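Local coordinates for kinesin-like protein KAR3 (Saccharomyces cerevisiae, PDB 1F9V) that probably acts as a kinesin-family motor, coupling ATP hydrolysis to movement along microtubules, at residues 79-84 with 118-123; 136-141 with 176-181; 143-148 with 165-170. The protein carries 2 engineered substitutions. All blocks are in the same frame, centred on the assembly; numbering follows the deposited sequence.

Interaction 1: residues 79-84 with 118-123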
loop_
_atom_site.group_PDB
_atom_site.type_symbol
_atom_site.label_atom_id
_atom_site.label_comp_id
_atom_site.label_asym_id
_atom_site.label_seq_id
_atom_site.Cartn_x
_atom_site.Cartn_y
_atom_site.Cartn_z
ATOM N N SER A 79 8.082 9.961 -8.879
ATOM C CA SER A 79 7.585 9.894 -10.246
ATOM C C SER A 79 6.287 10.702 -10.386
ATOM O O SER A 79 5.899 11.079 -11.490
ATOM C CB SER A 79 7.359 8.434 -10.659
ATOM O OG SER A 79 6.158 7.920 -10.108
ATOM N N SER A 80 5.627 10.976 -9.265
ATOM C CA SER A 80 4.388 11.750 -9.282
ATOM C C SER A 80 4.638 13.189 -9.726
ATOM O O SER A 80 3.713 13.885 -10.151
ATOM C CB SER A 80 3.743 11.753 -7.901
ATOM O OG SER A 80 2.687 10.812 -7.842
ATOM N N LEU A 81 5.888 13.637 -9.619
ATOM C CA LEU A 81 6.242 14.993 -10.032
ATOM C C LEU A 81 6.295 15.057 -11.554
ATOM O O LEU A 81 6.237 16.137 -12.144
ATOM C CB LEU A 81 7.587 15.398 -9.428
ATOM C CG LEU A 81 7.525 15.579 -7.906
ATOM C CD1 LEU A 81 8.904 15.375 -7.307
ATOM C CD2 LEU A 81 6.989 16.959 -7.572
ATOM N N ASP A 82 6.395 13.888 -12.182
ATOM C CA ASP A 82 6.426 13.786 -13.639
ATOM C C ASP A 82 5.020 13.530 -14.185
ATOM O O ASP A 82 4.848 13.335 -15.385
ATOM C CB ASP A 82 7.343 12.642 -14.084
ATOM C CG ASP A 82 8.774 12.830 -13.633
ATOM O OD1 ASP A 82 9.199 13.996 -13.488
ATOM O OD2 ASP A 82 9.472 11.813 -13.424
ATOM N N GLY A 83 4.026 13.513 -13.303
ATOM C CA GLY A 83 2.659 13.287 -13.737
ATOM C C GLY A 83 2.157 11.859 -13.613
ATOM O O GLY A 83 1.047 11.550 -14.046
ATOM N N TYR A 84 2.967 10.976 -13.037
ATOM C CA TYR A 84 2.552 9.587 -12.868
ATOM C C TYR A 84 1.675 9.464 -11.637
ATOM O O TYR A 84 1.869 10.176 -10.653
ATOM C CB TYR A 84 3.761 8.672 -12.659
ATOM C CG TYR A 84 4.543 8.364 -13.903
ATOM C CD1 TYR A 84 5.695 9.090 -14.220
ATOM C CD2 TYR A 84 4.149 7.339 -14.761
ATOM C CE1 TYR A 84 6.433 8.801 -15.360
ATOM C CE2 TYR A 84 4.880 7.041 -15.902
ATOM C CZ TYR A 84 6.019 7.776 -16.196
ATOM O OH TYR A 84 6.746 7.486 -17.322
ATOM N N PHE A 118 8.543 17.506 -1.119
ATOM C CA PHE A 118 8.846 18.915 -0.927
ATOM C C PHE A 118 10.322 19.209 -1.185
ATOM O O PHE A 118 10.669 20.296 -1.644
ATOM C CB PHE A 118 8.422 19.356 0.474
ATOM C CG PHE A 118 7.001 19.842 0.537
ATOM C CD1 PHE A 118 6.632 21.029 -0.093
ATOM C CD2 PHE A 118 6.023 19.100 1.186
ATOM C CE1 PHE A 118 5.308 21.466 -0.076
ATOM C CE2 PHE A 118 4.696 19.529 1.208
ATOM C CZ PHE A 118 4.342 20.717 0.572
ATOM N N ASN A 119 11.195 18.241 -0.911
ATOM C CA ASN A 119 12.620 18.444 -1.170
ATOM C C ASN A 119 12.780 18.573 -2.678
ATOM O O ASN A 119 13.555 19.391 -3.170
ATOM C CB ASN A 119 13.452 17.256 -0.677
ATOM C CG ASN A 119 13.580 17.217 0.834
ATOM O OD1 ASN A 119 13.353 18.218 1.518
ATOM N ND2 ASN A 119 13.945 16.050 1.365
ATOM N N TRP A 120 12.030 17.756 -3.408
ATOM C CA TRP A 120 12.075 17.771 -4.863
ATOM C C TRP A 120 11.428 19.032 -5.419
ATOM O O TRP A 120 11.903 19.601 -6.402
ATOM C CB TRP A 120 11.355 16.544 -5.416
ATOM C CG TRP A 120 12.283 15.437 -5.749
ATOM C CD1 TRP A 120 12.403 14.242 -5.098
ATOM C CD2 TRP A 120 13.238 15.413 -6.813
ATOM N NE1 TRP A 120 13.374 13.475 -5.692
ATOM C CE2 TRP A 120 13.904 14.167 -6.748
ATOM C CE3 TRP A 120 13.595 16.321 -7.819
ATOM C CZ2 TRP A 120 14.912 13.807 -7.651
ATOM C CZ3 TRP A 120 14.599 15.962 -8.717
ATOM C CH2 TRP A 120 15.244 14.713 -8.625
ATOM N N ILE A 121 10.339 19.457 -4.786
ATOM C CA ILE A 121 9.625 20.648 -5.219
ATOM C C ILE A 121 10.551 21.858 -5.113
ATOM O O ILE A 121 10.606 22.687 -6.020
ATOM C CB ILE A 121 8.349 20.878 -4.362
ATOM C CG1 ILE A 121 7.256 19.878 -4.778
ATOM C CG2 ILE A 121 7.855 22.317 -4.530
ATOM C CD1 ILE A 121 5.988 19.952 -3.953
ATOM N N ASN A 122 11.289 21.953 -4.012
ATOM C CA ASN A 122 12.209 23.068 -3.835
ATOM C C ASN A 122 13.292 23.006 -4.899
ATOM O O ASN A 122 13.650 24.025 -5.492
ATOM C CB ASN A 122 12.831 23.019 -2.444
ATOM C CG ASN A 122 11.806 23.220 -1.355
ATOM O OD1 ASN A 122 10.959 24.108 -1.448
ATOM N ND2 ASN A 122 11.867 22.390 -0.318
ATOM N N LYS A 123 13.800 21.804 -5.150
ATOM C CA LYS A 123 14.845 21.604 -6.147
ATOM C C LYS A 123 14.387 21.901 -7.582
ATOM O O LYS A 123 15.203 22.228 -8.445
ATOM C CB LYS A 123 15.368 20.169 -6.067
ATOM C CG LYS A 123 16.034 19.672 -7.343
ATOM C CD LYS A 123 17.272 18.839 -7.033
ATOM C CE LYS A 123 18.018 18.455 -8.304
ATOM N NZ LYS A 123 19.409 17.999 -8.015
#

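Interaction 2: residues 136-141 with 176-181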
loop_
_atom_site.group_PDB
_atom_site.type_symbol
_atom_site.label_atom_id
_atom_site.label_comp_id
_atom_site.label_asym_id
_atom_site.label_seq_id
_atom_site.Cartn_x
_atom_site.Cartn_y
_atom_site.Cartn_z
ATOM N N GLU A 136 -6.217 14.434 0.868
ATOM C CA GLU A 136 -7.435 13.966 1.502
ATOM C C GLU A 136 -7.013 12.724 2.278
ATOM O O GLU A 136 -6.040 12.058 1.909
ATOM C CB GLU A 136 -8.494 13.571 0.468
ATOM C CG GLU A 136 -8.995 14.712 -0.401
ATOM C CD GLU A 136 -8.175 14.871 -1.661
ATOM O OE1 GLU A 136 -7.901 13.847 -2.320
ATOM O OE2 GLU A 136 -7.796 16.013 -1.997
ATOM N N PHE A 137 -7.729 12.434 3.354
ATOM C CA PHE A 137 -7.455 11.256 4.171
ATOM C C PHE A 137 -8.809 10.639 4.474
ATOM O O PHE A 137 -9.604 11.187 5.250
ATOM C CB PHE A 137 -6.731 11.644 5.471
ATOM C CG PHE A 137 -6.047 10.489 6.163
ATOM C CD1 PHE A 137 -5.892 9.256 5.533
ATOM C CD2 PHE A 137 -5.565 10.641 7.456
ATOM C CE1 PHE A 137 -5.263 8.190 6.185
ATOM C CE2 PHE A 137 -4.938 9.585 8.113
ATOM C CZ PHE A 137 -4.788 8.359 7.473
ATOM N N ILE A 138 -9.077 9.504 3.839
ATOM C CA ILE A 138 -10.345 8.823 4.015
ATOM C C ILE A 138 -10.136 7.380 4.428
ATOM O O ILE A 138 -9.014 6.879 4.453
ATOM C CB ILE A 138 -11.165 8.818 2.690
ATOM C CG1 ILE A 138 -10.429 7.997 1.626
ATOM C CG2 ILE A 138 -11.379 10.251 2.187
ATOM C CD1 ILE A 138 -11.263 7.667 0.394
ATOM N N GLU A 139 -11.236 6.720 4.757
ATOM C CA GLU A 139 -11.193 5.315 5.095
ATOM C C GLU A 139 -12.403 4.674 4.433
ATOM O O GLU A 139 -13.414 5.336 4.195
ATOM C CB GLU A 139 -11.246 5.104 6.612
ATOM C CG GLU A 139 -12.636 4.841 7.137
ATOM C CD GLU A 139 -12.680 4.621 8.634
ATOM O OE1 GLU A 139 -11.607 4.477 9.264
ATOM O OE2 GLU A 139 -13.802 4.596 9.179
ATOM N N ILE A 140 -12.276 3.397 4.098
ATOM C CA ILE A 140 -13.377 2.653 3.524
ATOM C C ILE A 140 -13.662 1.572 4.556
ATOM O O ILE A 140 -12.788 0.766 4.881
ATOM C CB ILE A 140 -13.009 2.011 2.169
ATOM C CG1 ILE A 140 -12.926 3.094 1.087
ATOM C CG2 ILE A 140 -14.073 0.986 1.770
ATOM C CD1 ILE A 140 -12.376 2.608 -0.232
ATOM N N TYR A 141 -14.871 1.589 5.099
ATOM C CA TYR A 141 -15.290 0.615 6.099
ATOM C C TYR A 141 -16.635 0.055 5.659
ATOM O O TYR A 141 -17.599 0.807 5.465
ATOM C CB TYR A 141 -15.425 1.270 7.476
ATOM C CG TYR A 141 -15.913 0.306 8.531
ATOM C CD1 TYR A 141 -15.193 -0.848 8.827
ATOM C CD2 TYR A 141 -17.117 0.520 9.199
ATOM C CE1 TYR A 141 -15.658 -1.769 9.760
ATOM C CE2 TYR A 141 -17.595 -0.400 10.139
ATOM C CZ TYR A 141 -16.857 -1.541 10.407
ATOM O OH TYR A 141 -17.320 -2.467 11.316
ATOM N N THR A 176 -10.147 11.512 -10.412
ATOM C CA THR A 176 -11.270 11.149 -9.568
ATOM C C THR A 176 -11.321 12.009 -8.323
ATOM O O THR A 176 -10.283 12.336 -7.748
ATOM C CB THR A 176 -11.136 9.671 -9.130
ATOM O OG1 THR A 176 -11.043 8.844 -10.292
ATOM C CG2 THR A 176 -12.319 9.240 -8.268
ATOM N N THR A 177 -12.532 12.375 -7.918
ATOM C CA THR A 177 -12.736 13.160 -6.712
ATOM C C THR A 177 -13.907 12.525 -5.986
ATOM O O THR A 177 -14.638 11.716 -6.565
ATOM C CB THR A 177 -13.075 14.643 -7.021
ATOM O OG1 THR A 177 -14.350 14.726 -7.666
ATOM C CG2 THR A 177 -12.022 15.251 -7.923
ATOM N N ILE A 178 -14.067 12.871 -4.717
ATOM C CA ILE A 178 -15.157 12.344 -3.908
ATOM C C ILE A 178 -15.896 13.534 -3.330
ATOM O O ILE A 178 -15.289 14.405 -2.719
ATOM C CB ILE A 178 -14.643 11.475 -2.735
ATOM C CG1 ILE A 178 -13.663 10.412 -3.249
ATOM C CG2 ILE A 178 -15.821 10.817 -2.025
ATOM C CD1 ILE A 178 -12.763 9.853 -2.154
ATOM N N THR A 179 -17.208 13.567 -3.516
ATOM C CA THR A 179 -17.994 14.688 -3.021
ATOM C C THR A 179 -18.038 14.779 -1.500
ATOM O O THR A 179 -18.059 13.763 -0.793
ATOM C CB THR A 179 -19.433 14.626 -3.552
ATOM O OG1 THR A 179 -20.096 13.490 -2.996
ATOM C CG2 THR A 179 -19.436 14.513 -5.057
ATOM N N ASN A 180 -18.035 16.016 -1.016
ATOM C CA ASN A 180 -18.100 16.314 0.407
ATOM C C ASN A 180 -16.980 15.722 1.253
ATOM O O ASN A 180 -17.194 15.371 2.411
ATOM C CB ASN A 180 -19.456 15.873 0.953
ATOM C CG ASN A 180 -20.609 16.530 0.218
ATOM O OD1 ASN A 180 -20.616 17.749 0.018
ATOM N ND2 ASN A 180 -21.583 15.727 -0.199
ATOM N N VAL A 181 -15.789 15.616 0.669
ATOM C CA VAL A 181 -14.633 15.095 1.382
ATOM C C VAL A 181 -13.640 16.228 1.535
ATOM O O VAL A 181 -13.234 16.845 0.552
ATOM C CB VAL A 181 -13.949 13.946 0.621
ATOM C CG1 VAL A 181 -12.548 13.705 1.196
ATOM C CG2 VAL A 181 -14.802 12.683 0.719
#

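Interaction 3: residues 143-148 with 165-170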
loop_
_atom_site.group_PDB
_atom_site.type_symbol
_atom_site.label_atom_id
_atom_site.label_comp_id
_atom_site.label_asym_id
_atom_site.label_seq_id
_atom_site.Cartn_x
_atom_site.Cartn_y
_atom_site.Cartn_z
ATOM N N GLU A 143 -17.351 -1.043 2.877
ATOM C CA GLU A 143 -17.557 -0.485 1.543
ATOM C C GLU A 143 -18.142 0.930 1.501
ATOM O O GLU A 143 -18.659 1.361 0.467
ATOM C CB GLU A 143 -18.414 -1.446 0.702
ATOM C CG GLU A 143 -17.736 -2.797 0.411
ATOM C CD GLU A 143 -16.403 -2.661 -0.330
ATOM O OE1 GLU A 143 -16.402 -2.715 -1.580
ATOM O OE2 GLU A 143 -15.353 -2.504 0.335
ATOM N N ASN A 144 -18.046 1.648 2.616
ATOM C CA ASN A 144 -18.529 3.025 2.703
ATOM C C ASN A 144 -17.333 3.941 2.942
ATOM O O ASN A 144 -16.442 3.611 3.720
ATOM C CB ASN A 144 -19.510 3.193 3.863
ATOM C CG ASN A 144 -20.828 2.481 3.626
ATOM O OD1 ASN A 144 -21.399 1.894 4.542
ATOM N ND2 ASN A 144 -21.314 2.528 2.396
ATOM N N ILE A 145 -17.319 5.091 2.275
ATOM C CA ILE A 145 -16.234 6.048 2.431
ATOM C C ILE A 145 -16.519 6.965 3.611
ATOM O O ILE A 145 -17.644 7.440 3.786
ATOM C CB ILE A 145 -16.062 6.909 1.154
ATOM C CG1 ILE A 145 -15.487 6.049 0.026
ATOM C CG2 ILE A 145 -15.159 8.114 1.444
ATOM C CD1 ILE A 145 -15.461 6.735 -1.337
ATOM N N VAL A 146 -15.496 7.193 4.429
ATOM C CA VAL A 146 -15.591 8.069 5.586
ATOM C C VAL A 146 -14.458 9.087 5.480
ATOM O O VAL A 146 -13.325 8.732 5.173
ATOM C CB VAL A 146 -15.437 7.289 6.916
ATOM C CG1 VAL A 146 -15.365 8.258 8.083
ATOM C CG2 VAL A 146 -16.601 6.334 7.100
ATOM N N ASP A 147 -14.778 10.354 5.715
ATOM C CA ASP A 147 -13.797 11.426 5.652
ATOM C C ASP A 147 -13.169 11.558 7.039
ATOM O O ASP A 147 -13.835 11.967 7.990
ATOM C CB ASP A 147 -14.495 12.729 5.249
ATOM C CG ASP A 147 -13.553 13.918 5.200
ATOM O OD1 ASP A 147 -12.324 13.736 5.335
ATOM O OD2 ASP A 147 -14.054 15.052 5.021
ATOM N N LEU A 148 -11.890 11.202 7.149
ATOM C CA LEU A 148 -11.187 11.257 8.432
ATOM C C LEU A 148 -10.817 12.672 8.844
ATOM O O LEU A 148 -10.493 12.921 10.008
ATOM C CB LEU A 148 -9.920 10.387 8.383
ATOM C CG LEU A 148 -10.088 8.911 8.003
ATOM C CD1 LEU A 148 -8.731 8.210 7.995
ATOM C CD2 LEU A 148 -11.025 8.234 8.984
ATOM N N HIS A 165 -21.030 10.867 0.176
ATOM C CA HIS A 165 -19.752 10.841 -0.513
ATOM C C HIS A 165 -19.867 10.031 -1.787
ATOM O O HIS A 165 -19.885 8.807 -1.743
ATOM C CB HIS A 165 -18.678 10.218 0.377
ATOM C CG HIS A 165 -18.436 10.966 1.647
ATOM N ND1 HIS A 165 -18.113 12.307 1.673
ATOM C CD2 HIS A 165 -18.467 10.562 2.940
ATOM C CE1 HIS A 165 -17.955 12.694 2.924
ATOM N NE2 HIS A 165 -18.165 11.654 3.713
ATOM N N GLU A 166 -19.956 10.715 -2.922
ATOM C CA GLU A 166 -20.058 10.036 -4.205
ATOM C C GLU A 166 -18.754 10.143 -4.975
ATOM O O GLU A 166 -18.116 11.193 -4.985
ATOM C CB GLU A 166 -21.184 10.637 -5.059
ATOM C CG GLU A 166 -22.570 10.384 -4.520
ATOM C CD GLU A 166 -23.653 10.769 -5.510
ATOM O OE1 GLU A 166 -23.353 11.487 -6.485
ATOM O OE2 GLU A 166 -24.806 10.351 -5.310
ATOM N N ILE A 167 -18.368 9.050 -5.620
ATOM C CA ILE A 167 -17.166 9.017 -6.427
ATOM C C ILE A 167 -17.476 9.648 -7.786
ATOM O O ILE A 167 -18.445 9.272 -8.449
ATOM C CB ILE A 167 -16.684 7.568 -6.641
ATOM C CG1 ILE A 167 -16.137 7.007 -5.326
ATOM C CG2 ILE A 167 -15.621 7.520 -7.718
ATOM C CD1 ILE A 167 -15.738 5.530 -5.402
ATOM N N ARG A 168 -16.649 10.610 -8.188
ATOM C CA ARG A 168 -16.822 11.303 -9.458
ATOM C C ARG A 168 -15.614 11.091 -10.345
ATOM O O ARG A 168 -14.569 11.707 -10.142
ATOM C CB ARG A 168 -17.009 12.807 -9.236
ATOM C CG ARG A 168 -18.250 13.176 -8.460
ATOM C CD ARG A 168 -19.351 13.688 -9.376
ATOM N NE ARG A 168 -20.420 14.326 -8.612
ATOM C CZ ARG A 168 -21.451 13.672 -8.076
ATOM N NH1 ARG A 168 -21.551 12.360 -8.224
ATOM N NH2 ARG A 168 -22.370 14.326 -7.374
ATOM N N HIS A 169 -15.753 10.209 -11.321
ATOM C CA HIS A 169 -14.677 9.942 -12.255
ATOM C C HIS A 169 -14.822 10.893 -13.441
ATOM O O HIS A 169 -15.887 10.962 -14.062
ATOM C CB HIS A 169 -14.752 8.508 -12.769
ATOM C CG HIS A 169 -14.421 7.472 -11.746
ATOM N ND1 HIS A 169 -13.260 7.504 -11.000
ATOM C CD2 HIS A 169 -15.078 6.349 -11.372
ATOM C CE1 HIS A 169 -13.216 6.443 -10.212
ATOM N NE2 HIS A 169 -14.308 5.726 -10.420
ATOM N N ASP A 170 -13.757 11.629 -13.738
ATOM C CA ASP A 170 -13.732 12.550 -14.870
ATOM C C ASP A 170 -12.988 11.815 -15.976
ATOM O O ASP A 170 -11.760 11.826 -16.025
ATOM C CB ASP A 170 -12.983 13.833 -14.498
ATOM C CG ASP A 170 -13.113 14.926 -15.555
ATOM O OD1 ASP A 170 -13.053 16.116 -15.179
ATOM O OD2 ASP A 170 -13.271 14.606 -16.753
HETATM O O HOH W 1 -17.619 11.210 6.458
#

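Interaction 1: residues 79-84 with 118-123
Leu81 holds CG anti to its own carbonyl carbon (chi1 -69°), which points the fork of its side chain at the helix carrying Trp120 and Ile121. The two branches then meet consecutive residues. CD1 comes up to Trp120 CB at 3.3 Å, a tight approach for two saturated carbons. The same methyl meets Trp120 CG at 3.7 Å, slanting to the indole. CD2 reaches Ile121 CG1 at 4.0 Å, the leucine and isoleucine side chains running roughly perpendicular. Trp120 starts toward the leucine, but chi1 of -97°, well off a staggered value, turns the ring away, which leaves CB and the first ring atom, CG, to meet the leucine. The indole itself pairs edge-to-face with His116 of the same helix.

In the kinesin motor domain this joins the turn between helix 66-77 and strand 86-91 to helix 109-124, beside the central mixed sheet. Leu81 also rests on Leu225 of strand 218-228, while Ile121 packs on Tyr131 and Val133 of strand 130-141; the two aliphatic side chains are buried. No hydrogen bond spans the segments, and Leu81 supplies 68 Å² of the 120 Å² buried between them.

The turn is also bonded within itself. Residues 79-82 form a 3-10 segment with Asp82 N bonded to Ser79 O, and Ser80 OG donates to Tyr84 O at 3.0 Å, the donor tilted 22° from the carbonyl plane. From outside, Tyr131 OH donates to Leu81 O.

Interaction 2: residues 136-141 with 176-181
Glu136 and Val181 bring the backbones nearest, with 7.3 Å between their CA atoms and no hydrogen bond across, so side chains make this contact. It lays a small antiparallel beta hairpin, strands 167-170 and 175-178, with its outgoing turn, against strand 130-141 of the central mixed sheet of the kinesin motor domain. By its place in the chain the hairpin probably corresponds to the loop 8 lobe of kinesins, a region that in relatives helps to bind microtubules.

A type II beta turn from Ile178 to Val181, with Asn180 at positive phi (59°), reverses the chain just past the hairpin and presents both end residues to the strand. Ile178 and Ile138 meet end to end, their CD1 methyls 3.7 Å apart. Ile138 has CG1 in the crowded position between backbone N and carbonyl carbon (chi1 65°), an arrangement that sends CD1 to Ile178 and leaves CG2 for Val181. In that second pair one side chain lies athwart the other, Ile138 CG2 being 3.8 Å from Val181 CG1. Both isoleucines also touch Leu301 of helix 297-306, which adds to the apolar cluster.

Glu136 points the same way as Ile138, two residues along the strand, and contributes its aliphatic part. Its chain bends at chi2 and its carboxylate is engaged elsewhere: OE1 is hydrogen-bonded to His224 NE2 and OE2 to Ser183 OG. What meets the turn is its pair of methylenes, the nearer being Glu136 CG, 4.0 Å from Val181 CG1.

Interaction 3: residues 143-148 with 165-170
His165 opens the approach to Ile145 and Asp147. With CG anti to the carbonyl carbon (chi1 -61°), its imidazole reaches the opposing backbone: CD2 lies 3.3 Å from Ile145 O, and NE2 is 4.1 Å from Asp147 CB. A water in the ring plane joins the segments, 2.8 Å from His165 NE2 and accepting from Asp147 N. On the other ring nitrogen, ND1 bonds to Thr179 O, so polar partners at two points fix the ring's rotation. The Asp147 carboxylate is held by Thr182 N and Leu149 N. Shortening His165 to an alanine removes the imidazole, which is likely to leave the Thr179 carbonyl without its ring partner, end the water bridge to Asp147 N and open a gap beside Ile145 O.

Glu166 turns from the contact and forms a salt bridge with Arg168, whose NH1 is 2.7 Å from Glu166 OE1 on that oxygen's anti lone pair. Between them Ile167 sends CG1 across the end of Ile145, to within 4.1 Å of its CD1. Its CG2 lies over one face of the His169 ring, offset toward the rim. His169 ND1 in turn hydrogen-bonds Thr176 OG1.

Side-chain packing and one bridging water thus set the residue leading into a two-stranded beta hairpin, and the start of its first strand, beside strand 144-147, an arrangement consistent with the loop 8 lobe of a kinesin motor domain.

How the interactions relate
From the N terminus, interaction 1 comes first and closes a loop containing strand 86-91, the P-loop and helix 98-103, tying the turn after helix 66-77 to helix 109-124. The chain then enters strand 130-141, where interaction 2 opens. Before it closes at 176-181, interaction 3 opens at 143-148 and closes at 165-170, so it is nested inside; part of its own loop is not modelled. Interactions 2 and 3 have centres about 4 Å apart and hold the hairpin 167-170/175-178 against neighbouring strands 130-141 and 144-147. Interaction 1 stands apart, its centre about 23 Å from that of interaction 2, joined to it along the chain, since helix 109-124 leads into strand 130-141.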